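Local coordinates for membrane lipoprotein TpN32 (Treponema pallidum, PDB 1XS5), which probably serves as a periplasmic-type binding lipoprotein for L-methionine, which it holds between two lobes, at residues R160-D163 and G167-I170; L85-R90 and S96-G101. One frame throughout, in Å; residues are numbered along the deposited sequence.

Both interactions belong to the five-stranded mixed sheet of one lobe, and each is carried by a phenylalanine from outside the strands. In interaction 1, Phe162 packs on strand 167-170; in interaction 2, Phe98 packs at the end of neighbouring strand 86-88. The strands are joined directly, with Ala168 O to Tyr88 N at 2.8 Å a probable hydrogen bond, and Phe162 also packs against the backbone of Ser89. Interaction 1 is purely apolar and lies nearer the chain centre and the bound methionine. Interaction 2, though its touching residues are also mostly buried, mixes a leucine with a serine and borders an exposed loop.

Interaction 1: R160-D163 and G167-I170; sequences RVFD and GAVI
Phe162, just beyond helix 158-161, lays one corner of its ring against the side chains of Ala168 and Ile170 on strand 167-170. A single ring atom does the touching: CD1 lies 3.9 Å from Ala168 CB and 4.1 Å from Ile170 CD1. The methyl of Ala168 comes in at the ring edge, near the ring plane, whereas the Ile170 methyl approaches obliquely. Phe162 reaches this far because its CG is anti to the backbone N (chi1 -176°), which carries the ring from the turn across to the sheet. On the strand, Ile170 has CG1 beside its backbone N and anti to the carbonyl carbon, and chi2 of 173° extends the chain so that CD1 is its leading atom. The isoleucine side chain crosses that of Phe162 at about a right angle. Ala168 and Ile170 point from the same face of the strand, and Ala168 CB and Ile170 CD1 are themselves 3.9 Å apart, so the two methyls form a continuous apolar surface. Tyr88 of the adjacent strand 86-88 also touches Phe162 and Ile170. Val169, between Ala168 and Ile170 in sequence, faces the other way, onto helix 110-122. The elements form a beta-alpha-beta crossover: strand 149-153 is followed by helix 158-161 and then strand 167-170, parallel to it with strand 103-107 between. No hydrogen bond or charge joins the segments. The chain just after the helix is thus held to the sheet by dispersion and by exclusion of water, a chemistry that sets proximity more strictly than orientation.

Interaction 2: L85-R90 and S96-G101; sequences LALYSR and SDFPAG
Phe98 turns its ring from the loop at 96-101 toward Leu87 and Ser89, two residues on the same side of the chain at the end of strand 86-88. The close part is confined to the far end of the ring. CZ lies 3.9 Å from Ser89 CB and 4.1 Å from Ser89 OG, while the neighbouring CE1 meets Leu87 CD2 at 4.2 Å; both partners approach the ring obliquely. Phe98 points this way with CG anti to its carbonyl carbon (chi1 -72°), and the side chain bridges just over half of the 9.4 Å between Phe98 CA and Ser89 CA. The Ser89 hydroxyl brings no polar bond to the phenylalanine. Instead, OG donates to the carbonyl O of Asp166 and accepts from the backbone N of Thr91 and Tyr92, so the hydroxyl is satisfied by backbone groups, and CB makes the closer approach to the ring. Strands 86-88 and 103-107 are not neighbours in the five-stranded sheet of this periplasmic-binding-protein fold: strand 167-170 runs between them, and the loop carrying Phe98 makes the passage from one to the other. Leu87 packs on Val169 of that middle strand, so Phe98 probably extends the apolar layer on this face; the ring of Tyr92 meets that of Phe98 with the planes at about 50°. Beyond the phenylalanine the packing gives way to solvent. Pro99, Ala100 and Gly101 are exposed and lead away from the strand, and on the other flank Asp97, also exposed, turns its carboxylate back to the loop, where OD2 accepts a hydrogen bond from Arg93 N.

Interaction 1: R160-D163 and G167-I170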
ATOM      1  N   ARG A 160      -9.840  -2.998 -12.445  1.00 12.96           N
ATOM      2  CA  ARG A 160     -11.011  -3.437 -13.189  1.00 18.36           C
ATOM      3  C   ARG A 160     -11.739  -2.324 -13.967  1.00 19.25           C
ATOM      4  O   ARG A 160     -12.368  -2.598 -14.977  1.00 22.89           O
ATOM      5  CB  ARG A 160     -11.994  -4.132 -12.249  1.00 23.17           C
ATOM      6  CG  ARG A 160     -12.657  -5.289 -12.905  1.00 43.55           C
ATOM      7  CD  ARG A 160     -13.219  -6.180 -11.849  1.00 48.80           C
ATOM      8  NE  ARG A 160     -12.181  -6.515 -10.876  1.00 53.66           N
ATOM      9  CZ  ARG A 160     -12.413  -7.265  -9.802  1.00 58.16           C
ATOM     10  NH1 ARG A 160     -13.642  -7.732  -9.599  1.00 58.72           N
ATOM     11  NH2 ARG A 160     -11.437  -7.551  -8.943  1.00 53.71           N
ATOM     12  N   VAL A 161     -11.682  -1.085 -13.496  1.00 17.03           N
ATOM     13  CA  VAL A 161     -12.351   0.003 -14.190  1.00 19.09           C
ATOM     14  C   VAL A 161     -11.349   0.765 -15.050  1.00 18.14           C
ATOM     15  O   VAL A 161     -11.716   1.717 -15.737  1.00 19.02           O
ATOM     16  CB  VAL A 161     -12.968   1.028 -13.208  1.00 17.89           C
ATOM     17  CG1 VAL A 161     -13.938   0.353 -12.220  1.00 19.22           C
ATOM     18  CG2 VAL A 161     -11.883   1.726 -12.468  1.00 20.16           C
ATOM     19  N   PHE A 162     -10.085   0.345 -15.004  1.00 18.46           N
ATOM     20  CA  PHE A 162      -9.008   1.029 -15.726  1.00 14.35           C
ATOM     21  C   PHE A 162      -9.275   1.238 -17.207  1.00 15.15           C
ATOM     22  O   PHE A 162      -9.040   2.324 -17.755  1.00 14.03           O
ATOM     23  CB  PHE A 162      -7.687   0.272 -15.499  1.00 17.86           C
ATOM     24  CG  PHE A 162      -6.493   0.932 -16.111  1.00 15.38           C
ATOM     25  CD1 PHE A 162      -6.130   2.239 -15.760  1.00 14.23           C
ATOM     26  CD2 PHE A 162      -5.714   0.245 -17.032  1.00 15.84           C
ATOM     27  CE1 PHE A 162      -4.970   2.846 -16.338  1.00 15.83           C
ATOM     28  CE2 PHE A 162      -4.550   0.835 -17.615  1.00 17.52           C
ATOM     29  CZ  PHE A 162      -4.184   2.123 -17.266  1.00 17.66           C
ATOM     30  N   ASP A 163      -9.819   0.227 -17.871  1.00 13.96           N
ATOM     31  CA  ASP A 163     -10.093   0.363 -19.288  1.00 16.15           C
ATOM     32  C   ASP A 163     -11.345   1.178 -19.630  1.00 20.42           C
ATOM     33  O   ASP A 163     -11.660   1.400 -20.818  1.00 21.09           O
ATOM     34  CB  ASP A 163     -10.126  -1.034 -19.939  1.00 18.79           C
ATOM     35  CG  ASP A 163      -8.730  -1.623 -20.056  1.00 24.95           C
ATOM     36  OD1 ASP A 163      -7.866  -0.942 -20.687  1.00 23.19           O
ATOM     37  OD2 ASP A 163      -8.488  -2.744 -19.520  1.00 24.86           O
ATOM     38  N   GLY A 167      -7.842   7.805 -16.732  1.00 13.26           N
ATOM     39  CA  GLY A 167      -6.635   7.460 -15.978  1.00 14.84           C
ATOM     40  C   GLY A 167      -7.020   6.928 -14.601  1.00 15.09           C
ATOM     41  O   GLY A 167      -8.188   7.003 -14.202  1.00 16.21           O
ATOM     42  N   ALA A 168      -6.046   6.392 -13.860  1.00 14.62           N
ATOM     43  CA  ALA A 168      -6.311   5.901 -12.526  1.00 13.66           C
ATOM     44  C   ALA A 168      -5.024   5.929 -11.721  1.00 13.29           C
ATOM     45  O   ALA A 168      -3.934   5.626 -12.271  1.00 15.07           O
ATOM     46  CB  ALA A 168      -6.820   4.464 -12.578  1.00 12.13           C
ATOM     47  N   VAL A 169      -5.147   6.317 -10.454  1.00 11.92           N
ATOM     48  CA  VAL A 169      -3.991   6.335  -9.516  1.00 10.26           C
ATOM     49  C   VAL A 169      -4.144   4.996  -8.795  1.00 13.02           C
ATOM     50  O   VAL A 169      -5.069   4.823  -7.992  1.00 13.57           O
ATOM     51  CB  VAL A 169      -4.118   7.511  -8.549  1.00  8.08           C
ATOM     52  CG1 VAL A 169      -2.992   7.483  -7.535  1.00 10.23           C
ATOM     53  CG2 VAL A 169      -4.051   8.850  -9.379  1.00 12.23           C
ATOM     54  N   ILE A 170      -3.217   4.061  -9.066  1.00 11.43           N
ATOM     55  CA  ILE A 170      -3.342   2.695  -8.554  1.00 11.56           C
ATOM     56  C   ILE A 170      -2.241   2.276  -7.604  1.00 12.02           C
ATOM     57  O   ILE A 170      -1.067   2.466  -7.918  1.00 11.51           O
ATOM     58  CB  ILE A 170      -3.426   1.677  -9.756  1.00  7.75           C
ATOM     59  CG1 ILE A 170      -4.564   2.099 -10.701  1.00 12.04           C
ATOM     60  CG2 ILE A 170      -3.816   0.232  -9.247  1.00  8.87           C
ATOM     61  CD1 ILE A 170      -4.651   1.303 -12.004  1.00 13.12           C
TER

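Interaction 2: L85-R90 and S96-G101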
ATOM      1  N   LEU A  85       3.280   4.942  -5.610  1.00 13.03           N
ATOM      2  CA  LEU A  85       1.926   5.140  -6.163  1.00 11.98           C
ATOM      3  C   LEU A  85       2.100   5.933  -7.464  1.00 15.54           C
ATOM      4  O   LEU A  85       2.894   6.897  -7.507  1.00 13.20           O
ATOM      5  CB  LEU A  85       1.111   5.977  -5.197  1.00 15.35           C
ATOM      6  CG  LEU A  85      -0.337   6.237  -5.594  1.00 15.87           C
ATOM      7  CD1 LEU A  85      -1.091   4.907  -5.497  1.00 11.47           C
ATOM      8  CD2 LEU A  85      -0.941   7.233  -4.633  1.00  8.43           C
ATOM      9  N   ALA A  86       1.367   5.546  -8.515  1.00 12.60           N
ATOM     10  CA  ALA A  86       1.464   6.244  -9.794  1.00  8.89           C
ATOM     11  C   ALA A  86       0.105   6.419 -10.483  1.00 11.46           C
ATOM     12  O   ALA A  86      -0.838   5.681 -10.190  1.00 11.43           O
ATOM     13  CB  ALA A  86       2.386   5.434 -10.752  1.00 11.53           C
ATOM     14  N   LEU A  87       0.050   7.395 -11.384  1.00  8.76           N
ATOM     15  CA  LEU A  87      -1.108   7.643 -12.244  1.00 11.11           C
ATOM     16  C   LEU A  87      -0.810   6.849 -13.505  1.00 10.29           C
ATOM     17  O   LEU A  87       0.267   6.962 -14.059  1.00 13.32           O
ATOM     18  CB  LEU A  87      -1.203   9.127 -12.616  1.00 13.27           C
ATOM     19  CG  LEU A  87      -2.197   9.493 -13.733  1.00 16.26           C
ATOM     20  CD1 LEU A  87      -3.653   9.190 -13.345  1.00  9.56           C
ATOM     21  CD2 LEU A  87      -2.074  11.007 -13.990  1.00 13.28           C
ATOM     22  N   TYR A  88      -1.759   6.031 -13.944  1.00 13.16           N
ATOM     23  CA  TYR A  88      -1.635   5.212 -15.141  1.00 10.42           C
ATOM     24  C   TYR A  88      -2.767   5.610 -16.076  1.00 11.81           C
ATOM     25  O   TYR A  88      -3.767   6.184 -15.640  1.00 11.85           O
ATOM     26  CB  TYR A  88      -1.804   3.719 -14.790  1.00 13.02           C
ATOM     27  CG  TYR A  88      -0.766   3.168 -13.812  1.00 10.89           C
ATOM     28  CD1 TYR A  88       0.473   2.716 -14.265  1.00 11.32           C
ATOM     29  CD2 TYR A  88      -1.021   3.139 -12.446  1.00  8.48           C
ATOM     30  CE1 TYR A  88       1.450   2.237 -13.359  1.00  8.44           C
ATOM     31  CE2 TYR A  88      -0.070   2.665 -11.539  1.00  6.91           C
ATOM     32  CZ  TYR A  88       1.156   2.217 -12.009  1.00 11.77           C
ATOM     33  OH  TYR A  88       2.094   1.778 -11.121  1.00 11.70           O
ATOM     34  N   SER A  89      -2.637   5.287 -17.356  1.00 11.79           N
ATOM     35  CA  SER A  89      -3.708   5.610 -18.308  1.00 14.17           C
ATOM     36  C   SER A  89      -3.841   4.506 -19.349  1.00 13.59           C
ATOM     37  O   SER A  89      -2.852   3.962 -19.798  1.00 14.53           O
ATOM     38  CB  SER A  89      -3.427   6.925 -19.036  1.00 16.22           C
ATOM     39  OG  SER A  89      -4.456   7.168 -20.015  1.00 25.20           O
ATOM     40  N   ARG A  90      -5.071   4.197 -19.739  1.00 17.02           N
ATOM     41  CA  ARG A  90      -5.309   3.130 -20.703  1.00 16.26           C
ATOM     42  C   ARG A  90      -4.866   3.573 -22.073  1.00 20.78           C
ATOM     43  O   ARG A  90      -4.592   2.742 -22.939  1.00 22.80           O
ATOM     44  CB  ARG A  90      -6.802   2.790 -20.771  1.00 18.14           C
ATOM     45  CG  ARG A  90      -7.689   3.923 -21.325  1.00 14.19           C
ATOM     46  CD  ARG A  90      -9.166   3.589 -21.114  1.00 18.42           C
ATOM     47  NE  ARG A  90     -10.096   4.689 -21.399  1.00 23.75           N
ATOM     48  CZ  ARG A  90     -10.702   4.863 -22.570  1.00 34.33           C
ATOM     49  NH1 ARG A  90     -10.475   4.023 -23.577  1.00 33.19           N
ATOM     50  NH2 ARG A  90     -11.555   5.858 -22.735  1.00 36.12           N
ATOM     51  N   SER A  96       0.344  15.594 -19.886  1.00 26.03           N
ATOM     52  CA  SER A  96      -0.284  16.757 -20.509  1.00 28.99           C
ATOM     53  C   SER A  96      -1.299  16.386 -21.587  1.00 31.00           C
ATOM     54  O   SER A  96      -1.966  17.264 -22.130  1.00 31.65           O
ATOM     55  CB  SER A  96       0.766  17.711 -21.113  1.00 30.42           C
ATOM     56  OG  SER A  96       1.525  17.037 -22.090  1.00 39.73           O
ATOM     57  N   ASP A  97      -1.394  15.097 -21.896  1.00 32.16           N
ATOM     58  CA  ASP A  97      -2.335  14.584 -22.897  1.00 31.59           C
ATOM     59  C   ASP A  97      -3.780  14.633 -22.369  1.00 32.02           C
ATOM     60  O   ASP A  97      -4.717  14.663 -23.166  1.00 34.34           O
ATOM     61  CB  ASP A  97      -2.054  13.105 -23.228  1.00 37.08           C
ATOM     62  CG  ASP A  97      -0.931  12.891 -24.246  1.00 39.35           C
ATOM     63  OD1 ASP A  97      -0.477  13.851 -24.868  1.00 33.17           O
ATOM     64  OD2 ASP A  97      -0.517  11.711 -24.430  1.00 45.63           O
ATOM     65  N   PHE A  98      -3.975  14.610 -21.047  1.00 29.34           N
ATOM     66  CA  PHE A  98      -5.330  14.600 -20.487  1.00 30.24           C
ATOM     67  C   PHE A  98      -6.163  15.817 -20.824  1.00 33.02           C
ATOM     68  O   PHE A  98      -5.823  16.931 -20.449  1.00 35.28           O
ATOM     69  CB  PHE A  98      -5.337  14.449 -18.950  1.00 23.64           C
ATOM     70  CG  PHE A  98      -4.954  13.065 -18.468  1.00 25.65           C
ATOM     71  CD1 PHE A  98      -3.627  12.676 -18.431  1.00 21.62           C
ATOM     72  CD2 PHE A  98      -5.925  12.151 -18.078  1.00 27.96           C
ATOM     73  CE1 PHE A  98      -3.275  11.388 -18.012  1.00 25.29           C
ATOM     74  CE2 PHE A  98      -5.576  10.867 -17.666  1.00 27.64           C
ATOM     75  CZ  PHE A  98      -4.265  10.485 -17.630  1.00 22.00           C
ATOM     76  N   PRO A  99      -7.284  15.607 -21.530  1.00 34.13           N
ATOM     77  CA  PRO A  99      -8.176  16.696 -21.912  1.00 34.11           C
ATOM     78  C   PRO A  99      -8.979  17.184 -20.719  1.00 33.33           C
ATOM     79  O   PRO A  99      -9.078  16.497 -19.705  1.00 28.38           O
ATOM     80  CB  PRO A  99      -9.064  16.043 -22.953  1.00 36.42           C
ATOM     81  CG  PRO A  99      -9.200  14.654 -22.415  1.00 39.41           C
ATOM     82  CD  PRO A  99      -7.767  14.329 -22.073  1.00 33.58           C
ATOM     83  N   ALA A 100      -9.541  18.386 -20.837  1.00 32.91           N
ATOM     84  CA  ALA A 100     -10.392  18.924 -19.790  1.00 29.88           C
ATOM     85  C   ALA A 100     -11.510  17.910 -19.669  1.00 30.65           C
ATOM     86  O   ALA A 100     -11.871  17.258 -20.650  1.00 31.14           O
ATOM     87  CB  ALA A 100     -10.969  20.272 -20.200  1.00 36.46           C
ATOM     88  N   GLY A 101     -12.067  17.769 -18.473  1.00 30.79           N
ATOM     89  CA  GLY A 101     -13.127  16.804 -18.302  1.00 32.83           C
ATOM     90  C   GLY A 101     -12.673  15.351 -18.159  1.00 35.63           C
ATOM     91  O   GLY A 101     -13.506  14.511 -17.873  1.00 32.82           O
TER